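Cadherin-23 (Mus musculus, PDB 5VH2) probably serves hearing as a calcium-dependent adhesion protein of inner-ear mechanotransduction, its chain of extracellular cadherin repeats being stiffened by metal ions at the linkers. Local coordinates at residues P6-Q11 and M81-T86; Q12-G17 and S98-L103; N105-A110 and N142-T147; E131-Q136 and G169-K174. The protein carries 1 engineered substitution. All blocks are in the same frame, centred on the assembly; numbering follows the deposited sequence.

How the contacts relate
From the N terminus the chain enters the first of the two cadherin repeats here at 6-11 and continues directly into 12-17. Contact 1 closes a long loop by bringing 81-86 against the first of these segments; contact 2 closes a longer one by laying 98-103 beside the second. The two loops cross, and they meet where strands 78-87 and 94-104 pair in one sheet. Contact 1 joins the two sheets of the repeat, contact 2 strands within one. Beyond 103 the chain runs into the linker, where contact 3 sets 105-110 against 142-147 of the second repeat. Contact 4, pairing 131-136 with 169-174, crosses contact 3 and lies wholly within that repeat, the centres of contacts 3 and 4 being about 23 Å apart.

Contact 1: P6-Q11 and M81-T86; sequences PVFTQQ and MNVSAT
Pro6 and Ala85 stand opposite each other with their CA atoms 6.3 Å apart, too far for strand pairing, because 6-11 and 81-86 belong to different sheets of the cadherin beta sandwich. Strand 7-8 is an outer strand of one sheet, strand 78-87 an inner strand of the other, and what joins them is apolar side-chain packing. Phe8 carries most of it. Its CG is anti to the carbonyl carbon (chi1 -76°), which sends the ring down between two side chains of the facing strand, where CZ lies 3.7 Å from CG1 of Val83. The Val83 side chain crosses that of Phe8 at about a right angle, while the ring edge meets the backbone at Ser84 C, 3.9 Å from Phe8 CZ. Ala33 and Val31 of strand 27-34 and Cys97 also touch the ring. A serine in place of Phe8 would probably leave Val83 and Ala85 without their partner and open a gap between the sheets. Toward the N-terminal calcium site Pro6 continues the packing, its CB 4.0 Å from Ala85 CB. That same alanine methyl also touches the aromatic ring, with Ala85 CB 3.6 Å from Phe8 CZ.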
loop_
_atom_site.group_PDB
_atom_site.type_symbol
_atom_site.label_atom_id
_atom_site.label_comp_id
_atom_site.label_asym_id
_atom_site.label_seq_id
_atom_site.Cartn_x
_atom_site.Cartn_y
_atom_site.Cartn_z
ATOM N N PRO A 6 -9.588 -31.854 21.746
ATOM C CA PRO A 6 -8.761 -31.645 20.558
ATOM C C PRO A 6 -7.488 -30.884 20.871
ATOM O O PRO A 6 -7.503 -29.939 21.658
ATOM C CB PRO A 6 -9.651 -30.801 19.617
ATOM C CG PRO A 6 -11.024 -30.946 20.162
ATOM C CD PRO A 6 -10.833 -31.070 21.661
ATOM N N VAL A 7 -6.406 -31.314 20.244
ATOM C CA VAL A 7 -5.135 -30.623 20.336
ATOM C C VAL A 7 -4.728 -30.259 18.907
ATOM O O VAL A 7 -4.655 -31.148 18.044
ATOM C CB VAL A 7 -4.070 -31.543 20.940
ATOM C CG1 VAL A 7 -2.740 -30.817 21.051
ATOM C CG2 VAL A 7 -4.537 -32.049 22.296
ATOM N N PHE A 8 -4.504 -28.959 18.653
ATOM C CA PHE A 8 -3.960 -28.501 17.387
ATOM C C PHE A 8 -2.542 -29.023 17.210
ATOM O O PHE A 8 -1.865 -29.340 18.174
ATOM C CB PHE A 8 -3.976 -26.964 17.294
ATOM C CG PHE A 8 -5.347 -26.395 17.022
ATOM C CD1 PHE A 8 -5.818 -26.247 15.725
ATOM C CD2 PHE A 8 -6.171 -26.019 18.068
ATOM C CE1 PHE A 8 -7.080 -25.713 15.483
ATOM C CE2 PHE A 8 -7.429 -25.479 17.834
ATOM C CZ PHE A 8 -7.889 -25.335 16.536
ATOM N N THR A 9 -2.092 -29.140 15.959
ATOM C CA THR A 9 -0.699 -29.559 15.698
ATOM C C THR A 9 0.321 -28.481 16.008
ATOM O O THR A 9 1.499 -28.772 16.044
ATOM C CB THR A 9 -0.472 -30.001 14.260
ATOM O OG1 THR A 9 -0.720 -28.898 13.387
ATOM C CG2 THR A 9 -1.380 -31.140 13.918
ATOM N N GLN A 10 -0.112 -27.235 16.168
ATOM C CA GLN A 10 0.806 -26.140 16.584
ATOM C C GLN A 10 0.104 -25.182 17.561
ATOM O O GLN A 10 -1.105 -24.951 17.414
ATOM C CB GLN A 10 1.318 -25.356 15.368
ATOM C CG GLN A 10 2.290 -26.113 14.512
ATOM C CD GLN A 10 2.830 -25.286 13.374
ATOM O OE1 GLN A 10 2.391 -25.413 12.228
ATOM N NE2 GLN A 10 3.883 -24.513 13.668
ATOM N N GLN A 11 0.850 -24.643 18.537
ATOM C CA GLN A 11 0.343 -23.624 19.468
ATOM C C GLN A 11 0.069 -22.269 18.783
ATOM O O GLN A 11 -0.983 -21.661 18.993
ATOM C CB GLN A 11 1.318 -23.423 20.636
ATOM C CG GLN A 11 1.127 -24.451 21.731
ATOM C CD GLN A 11 1.787 -24.060 23.043
ATOM O OE1 GLN A 11 2.941 -24.366 23.234
ATOM N NE2 GLN A 11 1.040 -23.460 23.973
ATOM N N MET A 81 -5.053 -14.170 15.254
ATOM C CA MET A 81 -6.408 -14.706 15.390
ATOM C C MET A 81 -6.424 -15.820 16.403
ATOM O O MET A 81 -5.509 -16.634 16.432
ATOM C CB MET A 81 -6.887 -15.289 14.064
ATOM C CG MET A 81 -7.415 -14.273 13.099
ATOM S SD MET A 81 -7.602 -14.905 11.458
ATOM C CE MET A 81 -5.892 -14.985 10.924
ATOM N N ASN A 82 -7.497 -15.894 17.186
ATOM C CA ASN A 82 -7.660 -16.971 18.166
ATOM C C ASN A 82 -8.601 -17.973 17.584
ATOM O O ASN A 82 -9.734 -17.602 17.202
ATOM C CB ASN A 82 -8.295 -16.455 19.446
ATOM C CG ASN A 82 -7.290 -15.856 20.395
ATOM O OD1 ASN A 82 -6.590 -14.930 20.056
ATOM N ND2 ASN A 82 -7.230 -16.372 21.605
ATOM N N VAL A 83 -8.173 -19.245 17.560
ATOM C CA VAL A 83 -9.000 -20.302 16.959
ATOM C C VAL A 83 -9.359 -21.354 18.005
ATOM O O VAL A 83 -8.520 -21.709 18.847
ATOM C CB VAL A 83 -8.261 -20.951 15.781
ATOM C CG1 VAL A 83 -9.078 -22.067 15.162
ATOM C CG2 VAL A 83 -7.973 -19.920 14.708
ATOM N N SER A 84 -10.589 -21.862 17.942
ATOM C CA SER A 84 -11.003 -22.985 18.785
ATOM C C SER A 84 -11.351 -24.218 17.922
ATOM O O SER A 84 -11.799 -24.096 16.751
ATOM C CB SER A 84 -12.191 -22.591 19.654
ATOM O OG SER A 84 -13.390 -22.517 18.888
ATOM N N ALA A 85 -11.133 -25.404 18.499
ATOM C CA ALA A 85 -11.639 -26.632 17.930
ATOM C C ALA A 85 -12.472 -27.285 18.998
ATOM O O ALA A 85 -11.996 -27.582 20.080
ATOM C CB ALA A 85 -10.499 -27.533 17.524
ATOM N N THR A 86 -13.721 -27.535 18.676
ATOM C CA THR A 86 -14.676 -28.089 19.611
ATOM C C THR A 86 -15.035 -29.489 19.125
ATOM O O THR A 86 -15.408 -29.643 17.969
ATOM C CB THR A 86 -15.912 -27.197 19.591
ATOM O OG1 THR A 86 -15.523 -25.864 19.905
ATOM C CG2 THR A 86 -16.905 -27.633 20.575
#

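Contact 2: Q12-G17 and S98-L103; sequences QYNRLG and SVYVTL
The ring of Tyr100 presents an edge to Asn14, whose OD1 lies near the ring plane and 3.5 Å from Tyr100 CD2. Gln12 runs alongside the same tyrosine and points the same way; its NE2 comes within 3.4 Å of Tyr100 CB, and its amide is turned 53° from the ring. A hydrogen bond from Gln12 NE2 to Asn14 OD1, with the acceptor in the amide plane of Gln12, ties the two amides together. On the other side of the sheet Tyr13 has Ser98 O at its ring edge and its CB 4.2 Å from Val99 CG2; its hydroxyl bonds to Thr9 OG1 and to the backbone N of Arg32. Between these two layers of side chains the strands run parallel, the second half of the split first strand (12-19) beside the last strand (94-104), as is usual in cadherin repeats. Tyr13 N bonds to Ser98 O, Tyr100 N to Tyr13 O, Arg15 N to Tyr100 O (2.8 Å) and Thr102 N to Arg15 O, while Gly17 N adds weak bonds to Thr102. The bonding groups come from Tyr13, Arg15 and Gly17 facing Ser98, Tyr100 and Thr102, which implies that the pairing rests on the main chain.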
loop_
_atom_site.group_PDB
_atom_site.type_symbol
_atom_site.label_atom_id
_atom_site.label_comp_id
_atom_site.label_asym_id
_atom_site.label_seq_id
_atom_site.Cartn_x
_atom_site.Cartn_y
_atom_site.Cartn_z
ATOM N N GLN A 12 1.059 -21.787 18.031
ATOM C CA GLN A 12 0.888 -20.609 17.172
ATOM C C GLN A 12 1.231 -21.026 15.747
ATOM O O GLN A 12 2.345 -21.502 15.483
ATOM C CB GLN A 12 1.771 -19.427 17.604
ATOM C CG GLN A 12 1.439 -18.138 16.854
ATOM C CD GLN A 12 2.509 -17.043 17.008
ATOM O OE1 GLN A 12 2.687 -16.435 18.085
ATOM N NE2 GLN A 12 3.233 -16.799 15.941
ATOM N N TYR A 13 0.263 -20.876 14.840
ATOM C CA TYR A 13 0.550 -21.036 13.418
ATOM C C TYR A 13 1.062 -19.713 12.845
ATOM O O TYR A 13 0.721 -18.628 13.365
ATOM C CB TYR A 13 -0.692 -21.491 12.663
ATOM C CG TYR A 13 -1.156 -22.902 12.978
ATOM C CD1 TYR A 13 -2.028 -23.161 14.027
ATOM C CD2 TYR A 13 -0.760 -23.978 12.179
ATOM C CE1 TYR A 13 -2.493 -24.453 14.284
ATOM C CE2 TYR A 13 -1.189 -25.279 12.427
ATOM C CZ TYR A 13 -2.067 -25.513 13.470
ATOM O OH TYR A 13 -2.523 -26.797 13.686
ATOM N N ASN A 14 1.853 -19.810 11.781
ATOM C CA ASN A 14 2.485 -18.650 11.166
ATOM C C ASN A 14 2.281 -18.627 9.677
ATOM O O ASN A 14 2.644 -19.581 8.970
ATOM C CB ASN A 14 3.991 -18.643 11.411
ATOM C CG ASN A 14 4.343 -18.264 12.820
ATOM O OD1 ASN A 14 3.710 -17.405 13.422
ATOM N ND2 ASN A 14 5.370 -18.898 13.355
ATOM N N ARG A 15 1.722 -17.519 9.199
ATOM C CA ARG A 15 1.800 -17.183 7.784
ATOM C C ARG A 15 2.429 -15.798 7.591
ATOM O O ARG A 15 1.793 -14.775 7.888
ATOM C CB ARG A 15 0.410 -17.195 7.163
ATOM C CG ARG A 15 0.388 -16.758 5.694
ATOM C CD ARG A 15 1.323 -17.593 4.841
ATOM N NE ARG A 15 1.367 -17.144 3.464
ATOM C CZ ARG A 15 0.410 -17.357 2.566
ATOM N NH1 ARG A 15 0.582 -16.924 1.319
ATOM N NH2 ARG A 15 -0.741 -17.920 2.911
ATOM N N LEU A 16 3.652 -15.770 7.078
ATOM C CA LEU A 16 4.439 -14.541 6.948
ATOM C C LEU A 16 4.501 -14.109 5.488
ATOM O O LEU A 16 4.676 -14.941 4.588
ATOM C CB LEU A 16 5.861 -14.740 7.483
ATOM C CG LEU A 16 5.939 -15.488 8.829
ATOM C CD1 LEU A 16 7.351 -15.826 9.259
ATOM C CD2 LEU A 16 5.192 -14.705 9.896
ATOM N N GLY A 17 4.357 -12.812 5.243
ATOM C CA GLY A 17 4.520 -12.279 3.899
ATOM C C GLY A 17 3.374 -12.591 2.956
ATOM O O GLY A 17 3.583 -12.826 1.759
ATOM N N SER A 98 -3.398 -19.973 18.250
ATOM C CA SER A 98 -3.565 -18.712 17.537
ATOM C C SER A 98 -2.896 -18.757 16.171
ATOM O O SER A 98 -2.138 -19.676 15.869
ATOM C CB SER A 98 -3.062 -17.545 18.387
ATOM O OG SER A 98 -3.837 -17.417 19.576
ATOM N N VAL A 99 -3.210 -17.789 15.322
ATOM C CA VAL A 99 -2.693 -17.754 13.968
ATOM C C VAL A 99 -2.146 -16.360 13.682
ATOM O O VAL A 99 -2.873 -15.360 13.798
ATOM C CB VAL A 99 -3.785 -18.122 12.947
ATOM C CG1 VAL A 99 -3.240 -18.078 11.515
ATOM C CG2 VAL A 99 -4.318 -19.517 13.238
ATOM N N TYR A 100 -0.850 -16.290 13.371
ATOM C CA TYR A 100 -0.160 -15.012 13.183
ATOM C C TYR A 100 -0.004 -14.836 11.689
ATOM O O TYR A 100 0.637 -15.675 11.016
ATOM C CB TYR A 100 1.199 -15.049 13.904
ATOM C CG TYR A 100 2.101 -13.813 13.813
ATOM C CD1 TYR A 100 1.665 -12.556 14.265
ATOM C CD2 TYR A 100 3.437 -13.936 13.418
ATOM C CE1 TYR A 100 2.501 -11.440 14.214
ATOM C CE2 TYR A 100 4.285 -12.839 13.365
ATOM C CZ TYR A 100 3.807 -11.575 13.754
ATOM O OH TYR A 100 4.628 -10.442 13.698
ATOM N N VAL A 101 -0.645 -13.782 11.168
ATOM C CA VAL A 101 -0.483 -13.395 9.758
ATOM C C VAL A 101 0.203 -12.031 9.670
ATOM O O VAL A 101 -0.267 -11.073 10.263
ATOM C CB VAL A 101 -1.846 -13.315 9.052
ATOM C CG1 VAL A 101 -1.665 -13.035 7.567
ATOM C CG2 VAL A 101 -2.619 -14.621 9.247
ATOM N N THR A 102 1.340 -11.958 8.968
ATOM C CA THR A 102 1.970 -10.678 8.634
ATOM C C THR A 102 1.889 -10.453 7.126
ATOM O O THR A 102 1.889 -11.409 6.341
ATOM C CB THR A 102 3.443 -10.598 9.063
ATOM O OG1 THR A 102 4.220 -11.477 8.265
ATOM C CG2 THR A 102 3.632 -10.964 10.493
ATOM N N LEU A 103 1.768 -9.185 6.744
ATOM C CA LEU A 103 1.511 -8.805 5.358
ATOM C C LEU A 103 2.776 -8.290 4.673
ATOM O O LEU A 103 3.636 -7.664 5.303
ATOM C CB LEU A 103 0.462 -7.699 5.306
ATOM C CG LEU A 103 -0.961 -8.002 5.744
ATOM C CD1 LEU A 103 -1.881 -6.900 5.260
ATOM C CD2 LEU A 103 -1.421 -9.323 5.162
#

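Contact 3: N105-A110 and N142-T147; sequences NELDEA and NLNQIT. With CA (calcium ion), chain F; CA (calcium ion), chain G; NA (sodium ion), chain H.
The metal-binding linker between the two cadherin repeats is where Asn105 and Leu107 meet Leu143. CD1 of Leu143 reaches 3.4 Å from Leu107 N and 3.9 Å from Leu107 CB, the two leucine side chains sliding past each other in opposite directions. Asn105 and Leu143 come from opposite directions, Asn105 ND2 lying 3.8 Å from Leu143 CG. With CG anti to the backbone N (chi1 -164°), Leu107 extends to Asn144, crossing it at about a right angle, while Asn144 ND2 makes its hydrogen bond to Asp193. The other side of 105-110 grips metal. Asn105 OD1 (2.2 Å) and the backbone O of Glu106 (2.3 Å) bind one calcium ion; Asp108 OD1 bridges it to a second, which also takes Asp108 OD2 and Glu109 OE1 (2.3 Å). Glu20 and Glu74 of the first repeat help to complete both sites, and Asp141 of the second repeat binds the calcium held by Asn105. The carbonyls of Glu109 and Ala110 hold a sodium ion with Asp141, Asp193 and the engineered Asp139. Carboxylates and carbonyls of linker and repeats thus share the ions, which is consistent with a linker that would probably flex without them.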
loop_
_atom_site.group_PDB
_atom_site.type_symbol
_atom_site.label_atom_id
_atom_site.label_comp_id
_atom_site.label_asym_id
_atom_site.label_seq_id
_atom_site.Cartn_x
_atom_site.Cartn_y
_atom_site.Cartn_z
ATOM N N ASN A 105 4.217 -5.663 2.251
ATOM C CA ASN A 105 3.992 -4.390 1.578
ATOM C C ASN A 105 4.298 -4.522 0.094
ATOM O O ASN A 105 5.356 -4.996 -0.291
ATOM C CB ASN A 105 4.862 -3.309 2.195
ATOM C CG ASN A 105 4.535 -1.919 1.665
ATOM O OD1 ASN A 105 3.438 -1.661 1.123
ATOM N ND2 ASN A 105 5.490 -1.002 1.822
ATOM N N GLU A 106 3.329 -4.171 -0.728
ATOM C CA GLU A 106 3.516 -4.116 -2.158
ATOM C C GLU A 106 3.191 -2.719 -2.633
ATOM O O GLU A 106 2.552 -1.947 -1.916
ATOM C CB GLU A 106 2.567 -5.073 -2.844
ATOM C CG GLU A 106 2.613 -6.511 -2.374
ATOM C CD GLU A 106 1.844 -7.411 -3.329
ATOM O OE1 GLU A 106 2.386 -7.719 -4.416
ATOM O OE2 GLU A 106 0.676 -7.758 -3.023
ATOM N N LEU A 107 3.623 -2.406 -3.844
ATOM C CA LEU A 107 3.424 -1.094 -4.423
ATOM C C LEU A 107 2.000 -0.953 -4.952
ATOM O O LEU A 107 1.721 -1.231 -6.122
ATOM C CB LEU A 107 4.432 -0.887 -5.535
ATOM C CG LEU A 107 4.644 0.553 -6.003
ATOM C CD1 LEU A 107 5.451 1.407 -5.021
ATOM C CD2 LEU A 107 5.344 0.494 -7.348
ATOM N N ASP A 108 1.110 -0.490 -4.077
ATOM C CA ASP A 108 -0.313 -0.317 -4.387
ATOM C C ASP A 108 -0.888 1.048 -3.946
ATOM O O ASP A 108 -2.095 1.205 -3.839
ATOM C CB ASP A 108 -1.105 -1.439 -3.714
ATOM C CG ASP A 108 -1.077 -1.363 -2.185
ATOM O OD1 ASP A 108 -0.142 -0.771 -1.601
ATOM O OD2 ASP A 108 -1.987 -1.916 -1.547
ATOM N N GLU A 109 -0.027 2.022 -3.685
ATOM C CA GLU A 109 -0.484 3.305 -3.145
ATOM C C GLU A 109 0.112 4.456 -3.926
ATOM O O GLU A 109 1.057 4.263 -4.669
ATOM C CB GLU A 109 -0.125 3.466 -1.659
ATOM C CG GLU A 109 -0.668 2.406 -0.735
ATOM C CD GLU A 109 -2.162 2.475 -0.570
ATOM O OE1 GLU A 109 -2.704 1.579 0.091
ATOM O OE2 GLU A 109 -2.788 3.410 -1.093
ATOM N N ALA A 110 -0.433 5.656 -3.694
ATOM C CA ALA A 110 -0.069 6.853 -4.444
ATOM C C ALA A 110 1.195 7.498 -3.856
ATOM O O ALA A 110 2.094 6.781 -3.376
ATOM C CB ALA A 110 -1.251 7.829 -4.479
ATOM N N ASN A 142 6.611 3.550 0.498
ATOM C CA ASN A 142 7.963 3.509 1.061
ATOM C C ASN A 142 8.821 2.402 0.444
ATOM O O ASN A 142 9.679 1.829 1.103
ATOM C CB ASN A 142 7.892 3.410 2.586
ATOM C CG ASN A 142 7.301 4.655 3.209
ATOM O OD1 ASN A 142 7.431 5.738 2.651
ATOM N ND2 ASN A 142 6.673 4.523 4.368
ATOM N N LEU A 143 8.583 2.132 -0.843
ATOM C CA LEU A 143 9.367 1.169 -1.610
ATOM C C LEU A 143 10.240 1.851 -2.667
ATOM O O LEU A 143 11.427 1.571 -2.741
ATOM C CB LEU A 143 8.441 0.184 -2.284
ATOM C CG LEU A 143 7.533 -0.687 -1.389
ATOM C CD1 LEU A 143 6.451 -1.321 -2.217
ATOM C CD2 LEU A 143 8.317 -1.786 -0.706
ATOM N N ASN A 144 9.666 2.768 -3.441
ATOM C CA ASN A 144 10.331 3.317 -4.624
ATOM C C ASN A 144 10.699 4.805 -4.540
ATOM O O ASN A 144 10.128 5.596 -3.792
ATOM C CB ASN A 144 9.442 3.100 -5.870
ATOM C CG ASN A 144 9.347 1.644 -6.282
ATOM O OD1 ASN A 144 9.967 0.784 -5.665
ATOM N ND2 ASN A 144 8.577 1.365 -7.315
ATOM N N GLN A 145 11.642 5.192 -5.377
ATOM C CA GLN A 145 11.937 6.586 -5.582
ATOM C C GLN A 145 11.087 7.159 -6.720
ATOM O O GLN A 145 10.757 6.492 -7.681
ATOM C CB GLN A 145 13.433 6.814 -5.818
ATOM C CG GLN A 145 14.268 6.549 -4.597
ATOM C CD GLN A 145 14.010 7.526 -3.465
ATOM O OE1 GLN A 145 13.930 7.108 -2.319
ATOM N NE2 GLN A 145 13.888 8.837 -3.776
ATOM N N ILE A 146 10.773 8.428 -6.574
ATOM C CA ILE A 146 9.930 9.143 -7.492
ATOM C C ILE A 146 10.717 9.542 -8.746
ATOM O O ILE A 146 11.934 9.812 -8.695
ATOM C CB ILE A 146 9.378 10.411 -6.785
ATOM C CG1 ILE A 146 8.580 10.050 -5.532
ATOM C CG2 ILE A 146 8.520 11.238 -7.715
ATOM C CD1 ILE A 146 7.479 9.039 -5.755
ATOM N N THR A 147 10.021 9.569 -9.878
ATOM C CA THR A 147 10.529 10.199 -11.108
ATOM C C THR A 147 9.597 11.332 -11.560
ATOM O O THR A 147 8.386 11.196 -11.548
ATOM C CB THR A 147 10.661 9.166 -12.221
ATOM O OG1 THR A 147 9.370 8.693 -12.560
ATOM C CG2 THR A 147 11.512 7.990 -11.764
HETATM CA CA CA F . 1.718 -0.988 0.005
HETATM CA CA CA G . -1.645 -0.447 0.553
HETATM NA NA NA H . 3.196 4.892 -3.900
#

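Contact 4: E131-Q136 and G169-K174; sequences EIVRVQ and GVITVK
Val170 is embraced from two sides: its CG1 meets CG of Glu131 at 3.7 Å and its CG2 meets CG of Arg134 at 3.6 Å. Putting CG1 anti to the backbone N (chi1 170°) spreads the two methyls toward these aliphatic stems. Cut back to alanine, Val170 would probably leave the stems of Glu131 and Arg134 without their apolar partner and make the outer surface of the strand pair less well packed. On the opposite face, turned to the other sheet, Val133 CG1 lies beside Ile171 CD1, the two side chains pointing the same way. Separately, Ile132 CD1 packs on Val173 CG2 at 3.5 Å. The backbone is antiparallel but kinked. Ile132 N bonds to Ile171 O (3.0 Å), and Ile171 N bonds almost straight to Val133 O (3.0 Å), so that Ile132 and Val133 together stand opposite Ile171 in a classic beta bulge, between neighbouring strands of one sheet of the second cadherin sandwich. Val135 N then bonds to Gly169 O (2.8 Å) from above the carbonyl plane. Gly169 has a positive phi, which by itself favours glycine. Further out, Ile171 and Val133 rest on Val204 of the opposing sheet, and Ile132 on Ala120, Ile122 and Leu126. Arg134 is held by a bond from NE to Thr168 O, and Gln136 CD lies 3.5 Å above one face of its guanidinium, offset toward the rim.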
loop_
_atom_site.group_PDB
_atom_site.type_symbol
_atom_site.label_atom_id
_atom_site.label_comp_id
_atom_site.label_asym_id
_atom_site.label_seq_id
_atom_site.Cartn_x
_atom_site.Cartn_y
_atom_site.Cartn_z
ATOM N N GLU A 131 18.696 27.070 -11.309
ATOM C CA GLU A 131 17.693 26.330 -10.557
ATOM C C GLU A 131 16.609 27.286 -10.047
ATOM O O GLU A 131 16.909 28.300 -9.427
ATOM C CB GLU A 131 18.326 25.551 -9.396
ATOM C CG GLU A 131 19.248 24.414 -9.831
ATOM C CD GLU A 131 20.261 24.010 -8.735
ATOM O OE1 GLU A 131 20.539 22.787 -8.514
ATOM O OE2 GLU A 131 20.798 24.951 -8.091
ATOM N N ILE A 132 15.352 26.923 -10.303
ATOM C CA ILE A 132 14.189 27.779 -10.042
ATOM C C ILE A 132 13.476 27.405 -8.744
ATOM O O ILE A 132 13.098 28.263 -7.953
ATOM C CB ILE A 132 13.166 27.651 -11.205
ATOM C CG1 ILE A 132 13.799 28.036 -12.530
ATOM C CG2 ILE A 132 11.943 28.532 -10.967
ATOM C CD1 ILE A 132 14.491 29.376 -12.474
ATOM N N VAL A 133 13.231 26.112 -8.596
ATOM C CA VAL A 133 12.531 25.544 -7.440
ATOM C C VAL A 133 12.682 24.023 -7.559
ATOM O O VAL A 133 13.090 23.512 -8.619
ATOM C CB VAL A 133 11.030 25.956 -7.406
ATOM C CG1 VAL A 133 10.231 25.180 -8.445
ATOM C CG2 VAL A 133 10.427 25.801 -6.005
ATOM N N ARG A 134 12.377 23.300 -6.485
ATOM C CA ARG A 134 12.484 21.849 -6.527
ATOM C C ARG A 134 11.236 21.133 -6.043
ATOM O O ARG A 134 10.783 21.349 -4.917
ATOM C CB ARG A 134 13.666 21.399 -5.713
ATOM C CG ARG A 134 13.948 19.933 -5.898
ATOM C CD ARG A 134 14.982 19.441 -4.916
ATOM N NE ARG A 134 15.068 17.995 -4.990
ATOM C CZ ARG A 134 15.945 17.263 -4.324
ATOM N NH1 ARG A 134 15.949 15.948 -4.500
ATOM N NH2 ARG A 134 16.834 17.833 -3.506
ATOM N N VAL A 135 10.696 20.269 -6.904
ATOM C CA VAL A 135 9.538 19.458 -6.531
ATOM C C VAL A 135 10.098 18.161 -5.988
ATOM O O VAL A 135 11.005 17.595 -6.576
ATOM C CB VAL A 135 8.616 19.144 -7.718
ATOM C CG1 VAL A 135 7.496 18.181 -7.311
ATOM C CG2 VAL A 135 8.059 20.442 -8.292
ATOM N N GLN A 136 9.553 17.733 -4.852
ATOM C CA GLN A 136 9.997 16.550 -4.151
ATOM C C GLN A 136 8.751 15.832 -3.674
ATOM O O GLN A 136 7.831 16.459 -3.151
ATOM C CB GLN A 136 10.882 16.916 -2.944
ATOM C CG GLN A 136 12.291 17.312 -3.306
ATOM C CD GLN A 136 13.086 17.804 -2.096
ATOM O OE1 GLN A 136 13.256 19.019 -1.904
ATOM N NE2 GLN A 136 13.576 16.870 -1.271
ATOM N N GLY A 169 13.855 16.176 -9.456
ATOM C CA GLY A 169 12.673 17.034 -9.462
ATOM C C GLY A 169 12.996 18.522 -9.443
ATOM O O GLY A 169 12.121 19.348 -9.147
ATOM N N VAL A 170 14.238 18.863 -9.763
ATOM C CA VAL A 170 14.668 20.254 -9.822
ATOM C C VAL A 170 14.239 20.819 -11.169
ATOM O O VAL A 170 14.508 20.216 -12.225
ATOM C CB VAL A 170 16.208 20.413 -9.658
ATOM C CG1 VAL A 170 16.655 21.829 -9.969
ATOM C CG2 VAL A 170 16.646 20.060 -8.238
ATOM N N ILE A 171 13.553 21.964 -11.136
ATOM C CA ILE A 171 13.155 22.649 -12.349
ATOM C C ILE A 171 14.226 23.688 -12.639
ATOM O O ILE A 171 14.632 24.443 -11.730
ATOM C CB ILE A 171 11.785 23.317 -12.187
ATOM C CG1 ILE A 171 10.696 22.235 -12.139
ATOM C CG2 ILE A 171 11.514 24.284 -13.325
ATOM C CD1 ILE A 171 9.346 22.739 -11.658
ATOM N N THR A 172 14.685 23.731 -13.899
ATOM C CA THR A 172 15.739 24.669 -14.328
ATOM C C THR A 172 15.276 25.502 -15.515
ATOM O O THR A 172 14.251 25.212 -16.143
ATOM C CB THR A 172 17.011 23.938 -14.742
ATOM O OG1 THR A 172 16.669 22.854 -15.624
ATOM C CG2 THR A 172 17.760 23.429 -13.492
ATOM N N VAL A 173 16.033 26.546 -15.828
ATOM C CA VAL A 173 15.762 27.322 -17.037
ATOM C C VAL A 173 16.406 26.643 -18.260
ATOM O O VAL A 173 17.603 26.355 -18.301
ATOM C CB VAL A 173 16.211 28.781 -16.856
ATOM C CG1 VAL A 173 16.132 29.549 -18.145
ATOM C CG2 VAL A 173 15.312 29.443 -15.827
ATOM N N LYS A 174 15.562 26.368 -19.235
ATOM C CA LYS A 174 15.893 25.621 -20.433
ATOM C C LYS A 174 16.120 26.581 -21.577
ATOM O O LYS A 174 17.101 26.448 -22.275
ATOM C CB LYS A 174 14.723 24.703 -20.779
ATOM C CG LYS A 174 14.936 23.762 -21.965
ATOM C CD LYS A 174 13.698 22.870 -22.104
ATOM C CE LYS A 174 13.504 22.421 -23.531
ATOM N NZ LYS A 174 12.692 21.179 -23.579
#